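Local coordinates for protein putative phosphosugar isomerase (Clostridium difficile, PDB 3G68) that is a putative phosphosugar isomerase built of two SIS domains and probably binds a phosphorylated sugar derivative, as related isomerases of this family do, at residues E106-G117 and I126-G136; K209-Y220 and I236-F246. One frame throughout, in Å; residues are numbered along the deposited sequence.

Interaction 1 of 2, residues E106-G117 and I126-G136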
loop_
_atom_site.group_PDB
_atom_site.type_symbol
_atom_site.label_atom_id
_atom_site.label_comp_id
_atom_site.label_asym_id
_atom_site.label_seq_id
_atom_site.Cartn_x
_atom_site.Cartn_y
_atom_site.Cartn_z
ATOM N N GLU B 106 2.968 56.768 38.567
ATOM C CA GLU B 106 3.616 57.507 37.516
ATOM C C GLU B 106 4.117 58.868 38.009
ATOM O O GLU B 106 5.184 59.322 37.601
ATOM C CB GLU B 106 2.743 57.624 36.279
ATOM C CG GLU B 106 1.429 58.404 36.366
ATOM C CD GLU B 106 0.981 58.896 34.962
ATOM O OE1 GLU B 106 1.815 58.967 34.035
ATOM O OE2 GLU B 106 -0.203 59.229 34.777
ATOM N N ASP B 107 3.383 59.465 38.948
ATOM C CA ASP B 107 3.824 60.697 39.577
ATOM C C ASP B 107 5.198 60.515 40.220
ATOM O O ASP B 107 6.005 61.439 40.188
ATOM C CB ASP B 107 2.806 61.197 40.594
ATOM C CG ASP B 107 1.525 61.699 39.951
ATOM O OD1 ASP B 107 1.504 61.917 38.736
ATOM O OD2 ASP B 107 0.521 61.883 40.673
ATOM N N LYS B 108 5.482 59.327 40.749
ATOM C CA LYS B 108 6.789 59.024 41.353
ATOM C C LYS B 108 7.832 58.516 40.335
ATOM O O LYS B 108 8.882 58.005 40.732
ATOM C CB LYS B 108 6.632 57.993 42.490
ATOM N N GLY B 109 7.554 58.640 39.039
ATOM C CA GLY B 109 8.487 58.206 37.997
ATOM C C GLY B 109 8.443 56.758 37.542
ATOM O O GLY B 109 9.399 56.295 36.922
ATOM N N CYS B 110 7.356 56.043 37.843
ATOM C CA CYS B 110 7.194 54.657 37.382
ATOM C C CYS B 110 6.672 54.596 35.940
ATOM O O CYS B 110 5.976 55.504 35.461
ATOM C CB CYS B 110 6.204 53.875 38.257
ATOM S SG CYS B 110 6.679 53.650 39.982
ATOM N N LYS B 111 6.986 53.492 35.276
ATOM C CA LYS B 111 6.442 53.184 33.953
ATOM C C LYS B 111 5.079 52.509 34.191
ATOM O O LYS B 111 4.923 51.774 35.166
ATOM C CB LYS B 111 7.405 52.286 33.194
ATOM C CG LYS B 111 8.690 53.013 32.840
ATOM C CD LYS B 111 9.740 52.102 32.305
ATOM C CE LYS B 111 10.937 52.901 31.798
ATOM N NZ LYS B 111 11.937 52.018 31.128
ATOM N N ILE B 112 4.094 52.806 33.344
ATOM C CA ILE B 112 2.738 52.309 33.529
ATOM C C ILE B 112 2.298 51.415 32.372
ATOM O O ILE B 112 2.458 51.767 31.188
ATOM C CB ILE B 112 1.728 53.469 33.644
ATOM C CG1 ILE B 112 2.151 54.482 34.725
ATOM C CG2 ILE B 112 0.317 52.947 33.933
ATOM C CD1 ILE B 112 2.315 53.914 36.155
ATOM N N ALA B 113 1.746 50.261 32.722
ATOM C CA ALA B 113 1.189 49.332 31.750
ATOM C C ALA B 113 -0.235 49.020 32.174
ATOM O O ALA B 113 -0.532 49.001 33.388
ATOM C CB ALA B 113 2.031 48.070 31.670
ATOM N N SER B 114 -1.111 48.805 31.189
ATOM C CA SER B 114 -2.502 48.445 31.441
ATOM C C SER B 114 -2.846 47.059 30.863
ATOM O O SER B 114 -2.287 46.640 29.856
ATOM C CB SER B 114 -3.466 49.504 30.880
ATOM O OG SER B 114 -3.262 49.743 29.485
HETATM N N MSE B 115 -3.741 46.341 31.546
HETATM C CA MSE B 115 -4.272 45.076 31.064
HETATM C C MSE B 115 -5.774 45.073 31.270
HETATM O O MSE B 115 -6.290 44.637 32.308
HETATM C CB MSE B 115 -3.599 43.885 31.750
HETATM C CG MSE B 115 -2.134 43.756 31.419
HETATM SE SE MSE B 115 -1.489 41.941 31.821
HETATM C CE MSE B 115 0.403 42.081 31.050
ATOM N N ALA B 116 -6.462 45.660 30.306
ATOM C CA ALA B 116 -7.909 45.698 30.276
ATOM C C ALA B 116 -8.399 44.699 29.229
ATOM O O ALA B 116 -7.661 44.347 28.289
ATOM C CB ALA B 116 -8.387 47.112 29.960
ATOM N N GLY B 117 -9.650 44.268 29.386
ATOM C CA GLY B 117 -10.283 43.297 28.487
ATOM C C GLY B 117 -11.106 43.901 27.377
ATOM O O GLY B 117 -11.935 43.225 26.773
ATOM N N ILE B 126 -3.619 56.613 30.974
ATOM C CA ILE B 126 -2.383 56.971 31.676
ATOM C C ILE B 126 -1.314 55.908 31.522
ATOM O O ILE B 126 -0.341 55.909 32.273
ATOM C CB ILE B 126 -2.642 57.252 33.191
ATOM C CG1 ILE B 126 -3.186 56.008 33.931
ATOM C CG2 ILE B 126 -3.603 58.433 33.350
ATOM C CD1 ILE B 126 -3.392 56.215 35.431
ATOM N N SER B 127 -1.469 55.034 30.530
ATOM C CA SER B 127 -0.548 53.922 30.323
ATOM C C SER B 127 0.462 54.178 29.210
ATOM O O SER B 127 0.109 54.694 28.146
ATOM C CB SER B 127 -1.354 52.659 30.001
ATOM O OG SER B 127 -2.302 52.417 31.025
ATOM N N ASP B 128 1.712 53.795 29.468
ATOM C CA ASP B 128 2.779 53.878 28.503
ATOM C C ASP B 128 2.650 52.660 27.576
ATOM O O ASP B 128 2.946 52.770 26.386
ATOM C CB ASP B 128 4.134 53.901 29.221
ATOM C CG ASP B 128 4.282 55.129 30.137
ATOM O OD1 ASP B 128 4.156 56.261 29.617
ATOM O OD2 ASP B 128 4.505 54.974 31.363
ATOM N N TYR B 129 2.180 51.519 28.122
ATOM C CA TYR B 129 2.044 50.250 27.372
ATOM C C TYR B 129 0.659 49.647 27.519
ATOM O O TYR B 129 0.295 49.229 28.618
ATOM C CB TYR B 129 3.081 49.240 27.876
ATOM C CG TYR B 129 4.408 49.889 28.011
ATOM C CD1 TYR B 129 5.148 50.219 26.873
ATOM C CD2 TYR B 129 4.909 50.236 29.254
ATOM C CE1 TYR B 129 6.365 50.865 26.979
ATOM C CE2 TYR B 129 6.132 50.872 29.378
ATOM C CZ TYR B 129 6.853 51.188 28.235
ATOM O OH TYR B 129 8.055 51.825 28.354
ATOM N N ILE B 130 -0.110 49.625 26.430
ATOM C CA ILE B 130 -1.479 49.128 26.449
ATOM C C ILE B 130 -1.387 47.661 26.078
ATOM O O ILE B 130 -1.327 47.319 24.896
ATOM C CB ILE B 130 -2.369 49.929 25.482
ATOM C CG1 ILE B 130 -2.437 51.391 25.932
ATOM C CG2 ILE B 130 -3.773 49.346 25.408
ATOM C CD1 ILE B 130 -3.158 52.305 24.946
ATOM N N LEU B 131 -1.340 46.809 27.106
ATOM C CA LEU B 131 -1.167 45.360 26.953
ATOM C C LEU B 131 -2.519 44.656 27.103
ATOM O O LEU B 131 -2.716 43.817 27.999
ATOM C CB LEU B 131 -0.157 44.865 27.992
ATOM C CG LEU B 131 1.201 45.546 28.059
ATOM C CD1 LEU B 131 2.014 44.945 29.188
ATOM C CD2 LEU B 131 1.949 45.403 26.708
ATOM N N THR B 132 -3.437 45.053 26.226
ATOM C CA THR B 132 -4.817 44.588 26.181
ATOM C C THR B 132 -4.930 43.068 26.228
ATOM O O THR B 132 -4.202 42.367 25.528
ATOM C CB THR B 132 -5.499 45.089 24.894
ATOM O OG1 THR B 132 -5.212 46.498 24.738
ATOM C CG2 THR B 132 -7.008 44.848 24.950
ATOM N N VAL B 133 -5.806 42.578 27.101
ATOM C CA VAL B 133 -6.095 41.159 27.196
ATOM C C VAL B 133 -7.162 40.954 26.127
ATOM O O VAL B 133 -8.312 41.341 26.310
ATOM C CB VAL B 133 -6.608 40.752 28.599
ATOM C CG1 VAL B 133 -6.955 39.247 28.611
ATOM C CG2 VAL B 133 -5.583 41.081 29.651
ATOM N N ASN B 134 -6.794 40.336 25.001
ATOM C CA ASN B 134 -7.724 40.185 23.875
ATOM C C ASN B 134 -8.603 38.957 23.969
ATOM O O ASN B 134 -8.554 38.090 23.101
ATOM C CB ASN B 134 -6.928 40.205 22.555
ATOM C CG ASN B 134 -6.250 41.528 22.323
ATOM O OD1 ASN B 134 -5.029 41.593 22.115
ATOM N ND2 ASN B 134 -7.027 42.605 22.401
ATOM N N CYS B 135 -9.420 38.902 25.025
ATOM C CA CYS B 135 -10.326 37.779 25.287
ATOM C C CYS B 135 -11.749 37.982 24.723
ATOM O O CYS B 135 -12.585 37.056 24.756
ATOM C CB CYS B 135 -10.382 37.542 26.797
ATOM S SG CYS B 135 -10.990 38.964 27.687
ATOM N N GLY B 136 -12.035 39.171 24.193
ATOM C CA GLY B 136 -13.361 39.499 23.659
ATOM C C GLY B 136 -14.251 39.941 24.812
ATOM O O GLY B 136 -13.864 39.835 25.986
HETATM O O HOH W 1 1.320 57.695 31.311
HETATM O O HOH W 2 -13.540 41.277 28.338
HETATM O O HOH W 3 -10.960 41.923 23.987
#

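Interaction 2 of 2, residues K209-Y220 and I236-F246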
loop_
_atom_site.group_PDB
_atom_site.type_symbol
_atom_site.label_atom_id
_atom_site.label_comp_id
_atom_site.label_asym_id
_atom_site.label_seq_id
_atom_site.Cartn_x
_atom_site.Cartn_y
_atom_site.Cartn_z
ATOM N N LYS B 209 -24.902 25.503 52.082
ATOM C CA LYS B 209 -25.221 26.528 53.072
ATOM C C LYS B 209 -24.020 27.466 53.292
ATOM O O LYS B 209 -24.223 28.649 53.451
ATOM C CB LYS B 209 -25.594 25.878 54.394
ATOM C CG LYS B 209 -26.937 25.123 54.344
ATOM C CD LYS B 209 -27.226 24.392 55.618
ATOM C CE LYS B 209 -28.573 23.662 55.541
ATOM N NZ LYS B 209 -28.668 22.778 54.329
ATOM N N GLU B 210 -22.807 26.912 53.369
ATOM C CA GLU B 210 -21.574 27.715 53.489
ATOM C C GLU B 210 -20.425 26.860 53.049
ATOM O O GLU B 210 -20.371 25.641 53.367
ATOM C CB GLU B 210 -21.402 28.301 54.897
ATOM C CG GLU B 210 -21.342 27.329 56.044
ATOM C CD GLU B 210 -19.942 26.887 56.397
ATOM O OE1 GLU B 210 -19.016 27.229 55.644
ATOM O OE2 GLU B 210 -19.774 26.184 57.459
ATOM N N ILE B 211 -19.513 27.475 52.319
ATOM C CA ILE B 211 -18.416 26.745 51.704
ATOM C C ILE B 211 -17.048 27.299 52.074
ATOM O O ILE B 211 -16.869 28.500 52.232
ATOM C CB ILE B 211 -18.536 26.829 50.149
ATOM C CG1 ILE B 211 -19.877 26.273 49.647
ATOM C CG2 ILE B 211 -17.372 26.068 49.465
ATOM C CD1 ILE B 211 -20.204 26.600 48.185
ATOM N N ARG B 212 -16.071 26.410 52.183
ATOM C CA ARG B 212 -14.684 26.783 52.341
ATOM C C ARG B 212 -13.884 25.972 51.311
ATOM O O ARG B 212 -14.229 24.839 51.031
ATOM C CB ARG B 212 -14.184 26.535 53.773
ATOM C CG ARG B 212 -14.807 27.498 54.745
ATOM C CD ARG B 212 -14.158 27.361 56.105
ATOM N NE ARG B 212 -14.773 28.268 57.056
ATOM C CZ ARG B 212 -15.863 28.001 57.745
ATOM N NH1 ARG B 212 -16.479 26.817 57.652
ATOM N NH2 ARG B 212 -16.348 28.924 58.571
ATOM N N ILE B 213 -12.900 26.585 50.678
ATOM C CA ILE B 213 -12.033 25.900 49.705
ATOM C C ILE B 213 -10.647 25.880 50.350
ATOM O O ILE B 213 -10.203 26.902 50.887
ATOM C CB ILE B 213 -11.959 26.620 48.343
ATOM C CG1 ILE B 213 -13.356 26.822 47.772
ATOM C CG2 ILE B 213 -11.084 25.814 47.349
ATOM C CD1 ILE B 213 -13.360 27.673 46.479
ATOM N N ILE B 214 -9.991 24.717 50.333
ATOM C CA ILE B 214 -8.635 24.578 50.868
ATOM C C ILE B 214 -7.735 24.202 49.692
ATOM O O ILE B 214 -7.994 23.183 49.016
ATOM C CB ILE B 214 -8.541 23.497 51.956
ATOM C CG1 ILE B 214 -9.596 23.723 53.042
ATOM C CG2 ILE B 214 -7.123 23.432 52.534
ATOM C CD1 ILE B 214 -9.596 22.670 54.101
ATOM N N GLY B 215 -6.732 25.042 49.416
ATOM C CA GLY B 215 -5.791 24.836 48.303
ATOM C C GLY B 215 -4.334 24.786 48.744
ATOM O O GLY B 215 -4.002 25.110 49.882
ATOM N N HIS B 216 -3.470 24.361 47.824
ATOM C CA HIS B 216 -2.032 24.402 48.025
ATOM C C HIS B 216 -1.542 25.830 47.701
ATOM O O HIS B 216 -2.171 26.523 46.901
ATOM C CB HIS B 216 -1.333 23.388 47.100
ATOM C CG HIS B 216 0.147 23.284 47.326
ATOM N ND1 HIS B 216 1.050 24.083 46.669
ATOM C CD2 HIS B 216 0.874 22.498 48.154
ATOM C CE1 HIS B 216 2.274 23.779 47.060
ATOM N NE2 HIS B 216 2.196 22.820 47.961
ATOM N N SER B 217 -0.405 26.248 48.277
ATOM C CA SER B 217 0.144 27.585 48.007
ATOM C C SER B 217 0.368 27.889 46.509
ATOM O O SER B 217 0.235 29.035 46.092
ATOM C CB SER B 217 1.456 27.827 48.785
ATOM O OG SER B 217 2.397 26.794 48.577
ATOM N N ASP B 218 0.677 26.868 45.709
ATOM C CA ASP B 218 0.912 27.026 44.267
ATOM C C ASP B 218 -0.327 27.512 43.514
ATOM O O ASP B 218 -0.182 28.101 42.432
ATOM C CB ASP B 218 1.416 25.720 43.622
ATOM C CG ASP B 218 2.789 25.314 44.097
ATOM O OD1 ASP B 218 3.553 26.183 44.590
ATOM O OD2 ASP B 218 3.101 24.122 43.946
ATOM N N ILE B 219 -1.513 27.280 44.098
ATOM C CA ILE B 219 -2.776 27.723 43.534
ATOM C C ILE B 219 -3.544 28.641 44.514
ATOM O O ILE B 219 -4.753 28.745 44.466
ATOM C CB ILE B 219 -3.628 26.528 42.997
ATOM C CG1 ILE B 219 -3.826 25.459 44.063
ATOM C CG2 ILE B 219 -2.961 25.992 41.685
ATOM C CD1 ILE B 219 -4.955 24.385 43.728
ATOM N N TYR B 220 -2.819 29.368 45.361
ATOM C CA TYR B 220 -3.476 30.263 46.320
ATOM C C TYR B 220 -4.363 31.344 45.640
ATOM O O TYR B 220 -5.502 31.532 46.015
ATOM C CB TYR B 220 -2.422 30.885 47.259
ATOM C CG TYR B 220 -3.024 31.794 48.298
ATOM C CD1 TYR B 220 -3.977 31.321 49.180
ATOM C CD2 TYR B 220 -2.647 33.135 48.376
ATOM C CE1 TYR B 220 -4.533 32.157 50.134
ATOM C CE2 TYR B 220 -3.206 33.985 49.299
ATOM C CZ TYR B 220 -4.141 33.497 50.181
ATOM O OH TYR B 220 -4.696 34.350 51.095
ATOM N N ILE B 236 -23.858 32.900 49.397
ATOM C CA ILE B 236 -23.732 32.361 50.738
ATOM C C ILE B 236 -22.301 32.644 51.160
ATOM O O ILE B 236 -21.477 33.049 50.323
ATOM C CB ILE B 236 -24.002 30.811 50.766
ATOM C CG1 ILE B 236 -23.028 30.067 49.847
ATOM C CG2 ILE B 236 -25.480 30.515 50.439
ATOM C CD1 ILE B 236 -23.222 28.547 49.828
ATOM N N PRO B 237 -21.981 32.411 52.434
ATOM C CA PRO B 237 -20.587 32.594 52.814
ATOM C C PRO B 237 -19.638 31.635 52.132
ATOM O O PRO B 237 -19.866 30.401 52.145
ATOM C CB PRO B 237 -20.593 32.363 54.328
ATOM C CG PRO B 237 -21.980 32.713 54.729
ATOM C CD PRO B 237 -22.804 32.117 53.621
ATOM N N VAL B 238 -18.599 32.199 51.520
ATOM C CA VAL B 238 -17.538 31.389 50.880
ATOM C C VAL B 238 -16.175 32.017 51.099
ATOM O O VAL B 238 -15.982 33.184 50.842
ATOM C CB VAL B 238 -17.712 31.148 49.364
ATOM C CG1 VAL B 238 -16.730 30.028 48.915
ATOM C CG2 VAL B 238 -19.143 30.751 49.028
ATOM N N THR B 239 -15.242 31.237 51.611
ATOM C CA THR B 239 -13.888 31.720 51.832
ATOM C C THR B 239 -12.885 30.671 51.378
ATOM O O THR B 239 -13.114 29.475 51.538
ATOM C CB THR B 239 -13.687 32.068 53.304
ATOM O OG1 THR B 239 -14.704 33.007 53.684
ATOM C CG2 THR B 239 -12.318 32.708 53.520
ATOM N N GLY B 240 -11.769 31.126 50.802
ATOM C CA GLY B 240 -10.680 30.242 50.338
ATOM C C GLY B 240 -9.491 30.365 51.260
ATOM O O GLY B 240 -9.225 31.458 51.787
ATOM N N TYR B 241 -8.777 29.258 51.470
ATOM C CA TYR B 241 -7.624 29.215 52.380
ATOM C C TYR B 241 -6.506 28.362 51.823
ATOM O O TYR B 241 -6.764 27.335 51.182
ATOM C CB TYR B 241 -8.017 28.508 53.692
ATOM C CG TYR B 241 -9.176 29.145 54.419
ATOM C CD1 TYR B 241 -10.488 28.788 54.103
ATOM C CD2 TYR B 241 -8.978 30.102 55.382
ATOM C CE1 TYR B 241 -11.567 29.355 54.751
ATOM C CE2 TYR B 241 -10.075 30.700 56.046
ATOM C CZ TYR B 241 -11.368 30.314 55.703
ATOM O OH TYR B 241 -12.440 30.871 56.323
ATOM N N GLU B 242 -5.259 28.768 52.081
ATOM C CA GLU B 242 -4.117 27.872 51.813
ATOM C C GLU B 242 -4.158 26.790 52.936
ATOM O O GLU B 242 -4.675 27.033 54.036
ATOM C CB GLU B 242 -2.803 28.674 51.717
ATOM C CG GLU B 242 -1.488 27.856 51.523
ATOM C CD GLU B 242 -0.942 27.283 52.815
ATOM O OE1 GLU B 242 -1.176 27.890 53.872
ATOM O OE2 GLU B 242 -0.302 26.213 52.794
ATOM N N PHE B 243 -3.620 25.602 52.653
ATOM C CA PHE B 243 -3.666 24.439 53.549
ATOM C C PHE B 243 -3.167 24.698 54.973
ATOM O O PHE B 243 -3.864 24.420 55.956
ATOM C CB PHE B 243 -2.848 23.291 52.919
ATOM C CG PHE B 243 -3.050 21.967 53.562
ATOM C CD1 PHE B 243 -2.276 21.583 54.646
ATOM C CD2 PHE B 243 -4.005 21.087 53.088
ATOM C CE1 PHE B 243 -2.466 20.341 55.259
ATOM C CE2 PHE B 243 -4.182 19.834 53.694
ATOM C CZ PHE B 243 -3.407 19.476 54.785
ATOM N N GLU B 244 -1.951 25.217 55.069
ATOM C CA GLU B 244 -1.376 25.559 56.374
ATOM C C GLU B 244 -2.190 26.573 57.164
ATOM O O GLU B 244 -2.382 26.371 58.364
ATOM C CB GLU B 244 0.070 26.026 56.270
ATOM C CG GLU B 244 1.080 24.951 56.585
ATOM C CD GLU B 244 1.071 24.547 58.026
ATOM O OE1 GLU B 244 1.326 23.364 58.276
ATOM O OE2 GLU B 244 0.787 25.379 58.915
ATOM N N GLU B 245 -2.647 27.641 56.509
ATOM C CA GLU B 245 -3.424 28.665 57.207
ATOM C C GLU B 245 -4.751 28.119 57.725
ATOM O O GLU B 245 -5.204 28.518 58.803
ATOM C CB GLU B 245 -3.640 29.945 56.389
ATOM C CG GLU B 245 -4.496 29.811 55.154
ATOM C CD GLU B 245 -5.161 31.103 54.697
ATOM O OE1 GLU B 245 -5.790 31.797 55.537
ATOM O OE2 GLU B 245 -5.111 31.370 53.475
ATOM N N PHE B 246 -5.351 27.174 57.001
ATOM C CA PHE B 246 -6.585 26.552 57.475
ATOM C C PHE B 246 -6.332 25.852 58.821
ATOM O O PHE B 246 -7.159 25.875 59.715
ATOM C CB PHE B 246 -7.121 25.558 56.453
ATOM C CG PHE B 246 -8.396 24.908 56.862
ATOM C CD1 PHE B 246 -8.387 23.738 57.615
ATOM C CD2 PHE B 246 -9.624 25.458 56.479
ATOM C CE1 PHE B 246 -9.565 23.131 57.969
ATOM C CE2 PHE B 246 -10.825 24.870 56.836
ATOM C CZ PHE B 246 -10.808 23.691 57.573
HETATM O O HOH W 4 -15.278 31.567 57.499
HETATM O O HOH W 5 0.294 24.799 50.727
HETATM O O HOH W 6 -6.621 33.431 52.704
#

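Interaction 1 of 2, residues E106-G117 and I126-G136
Asp128 and Ile112 are joined twice, by backbone and by carboxylate. Ile112 N donates to Asp128 OD2 over 3.0 Å, reaching the oxygen on its anti side, while Ile112 O accepts from both Asp128 N and Tyr129 N. The carboxylate can reach back because Asp128 CG stands anti to its carbonyl carbon, beside the backbone N (chi1 -62°). From here the two chains run parallel: Ser114 N donates to Tyr129 O, Leu131 N to Ser114 O at 2.9 Å, and Val133 N to Ala116 O.

Side chains line this seam. Leu131 CD1 touches Ala113 CB. Met115 CE, the methyl of a selenomethionine whose extended chain crosses Leu131 at a slant, lies 3.8 Å from Leu131 CD1; Val133 CG2 meets Met115 CB. The Tyr129 ring turns its edge to Ala113 CB and Lys111 CB. Ser114 OG bonds Asp124 OD1 in the intervening loop and, in the conformer given, Ser127 OG bonds Ile123 O.

Farther out, one water donates to Glu106 OE1 and Ile126 O, and two more bridge Gly117 to Gly136. Helix 96-107 packs on Ile112 and Ile126, helix 145-165 on Val133. Since a carboxylate takes the place of a main-chain carbonyl at Ile112 N, Asp128 extends the pairing by one bond ahead of the short edge strand 129-130 of this SIS-domain sheet, beyond which peptide groups take over.

Interaction 2 of 2, residues K209-Y220 and I236-F246
Ile211 N donates to Pro237 O and opens a parallel pairing of strands 210-215 and 238-242, whose axes diverge by 19°. Thr239 N, Ile213 N, Tyr241 N and Gly215 N follow in alternation, Tyr241 N lying 2.8 Å from Ile213 O. A weak bond from Phe243 N to Gly215 O carries the pairing into the first turn of helix 243-250.

Apolar contacts use both faces. Ile211 and Val238 lie side by side, Ile211 CB 3.9 Å from Val238 CG1, on the face that helix 220-234 covers at Ile213 and Val238. Across the sheet, Ile214 divides its branches: CD1 stands over the centre of the Phe246 ring in a CH-pi contact, 3.5 Å from the centroid, and CG2 touches Phe243 CD2 at 3.9 Å. With CG1 beside the backbone N (chi1 -52°), the branches reach different rings. Arg212 lays its extended chain across Tyr241, Arg212 CD 3.5 Å from Tyr241 CE1.

The Arg212 guanidinium has Tyr241 OH at its edge, with a water linking NH2 to that hydroxyl, while NH1 makes a salt bridge with Glu210 OE1; Glu210 OE2 also bonds Ser258. A second polar cluster lies where strand becomes helix. In a capping box, Glu242 OE1 accepts from Glu245 N and Glu245 OE2 from Glu242 N; Glu242 OE2 takes Glu244 N at 3.0 Å. One water joins Glu242 OE2 to Ser217 N, another Glu245 OE2 to Tyr220 OH. The N-H groups of Glu244 and Glu245 would probably stabilise the charge on Glu242, which through water also holds the loop after the neighbouring strand.

How the interactions relate
From the N terminus, interaction 1 comes first: the loop between 106-117 and 126-136 contains neither helix nor strand, and its closure adds short strand 129-130 at the edge of the first sheet. The chain then passes through helices 145-165 to 202-206 before interaction 2 opens. There, helix 220-234 fills the connection of a beta-alpha-beta unit and strand 238-242 becomes an edge of the second sheet. Both sheets have the strand order 2-1-3-4-5, and the two contacts fall at opposite edges of that order. They are in series, neither nested nor crossed. With centres 31 Å apart on opposite sides of the chain's centre, each adds an outermost strand to a different sheet.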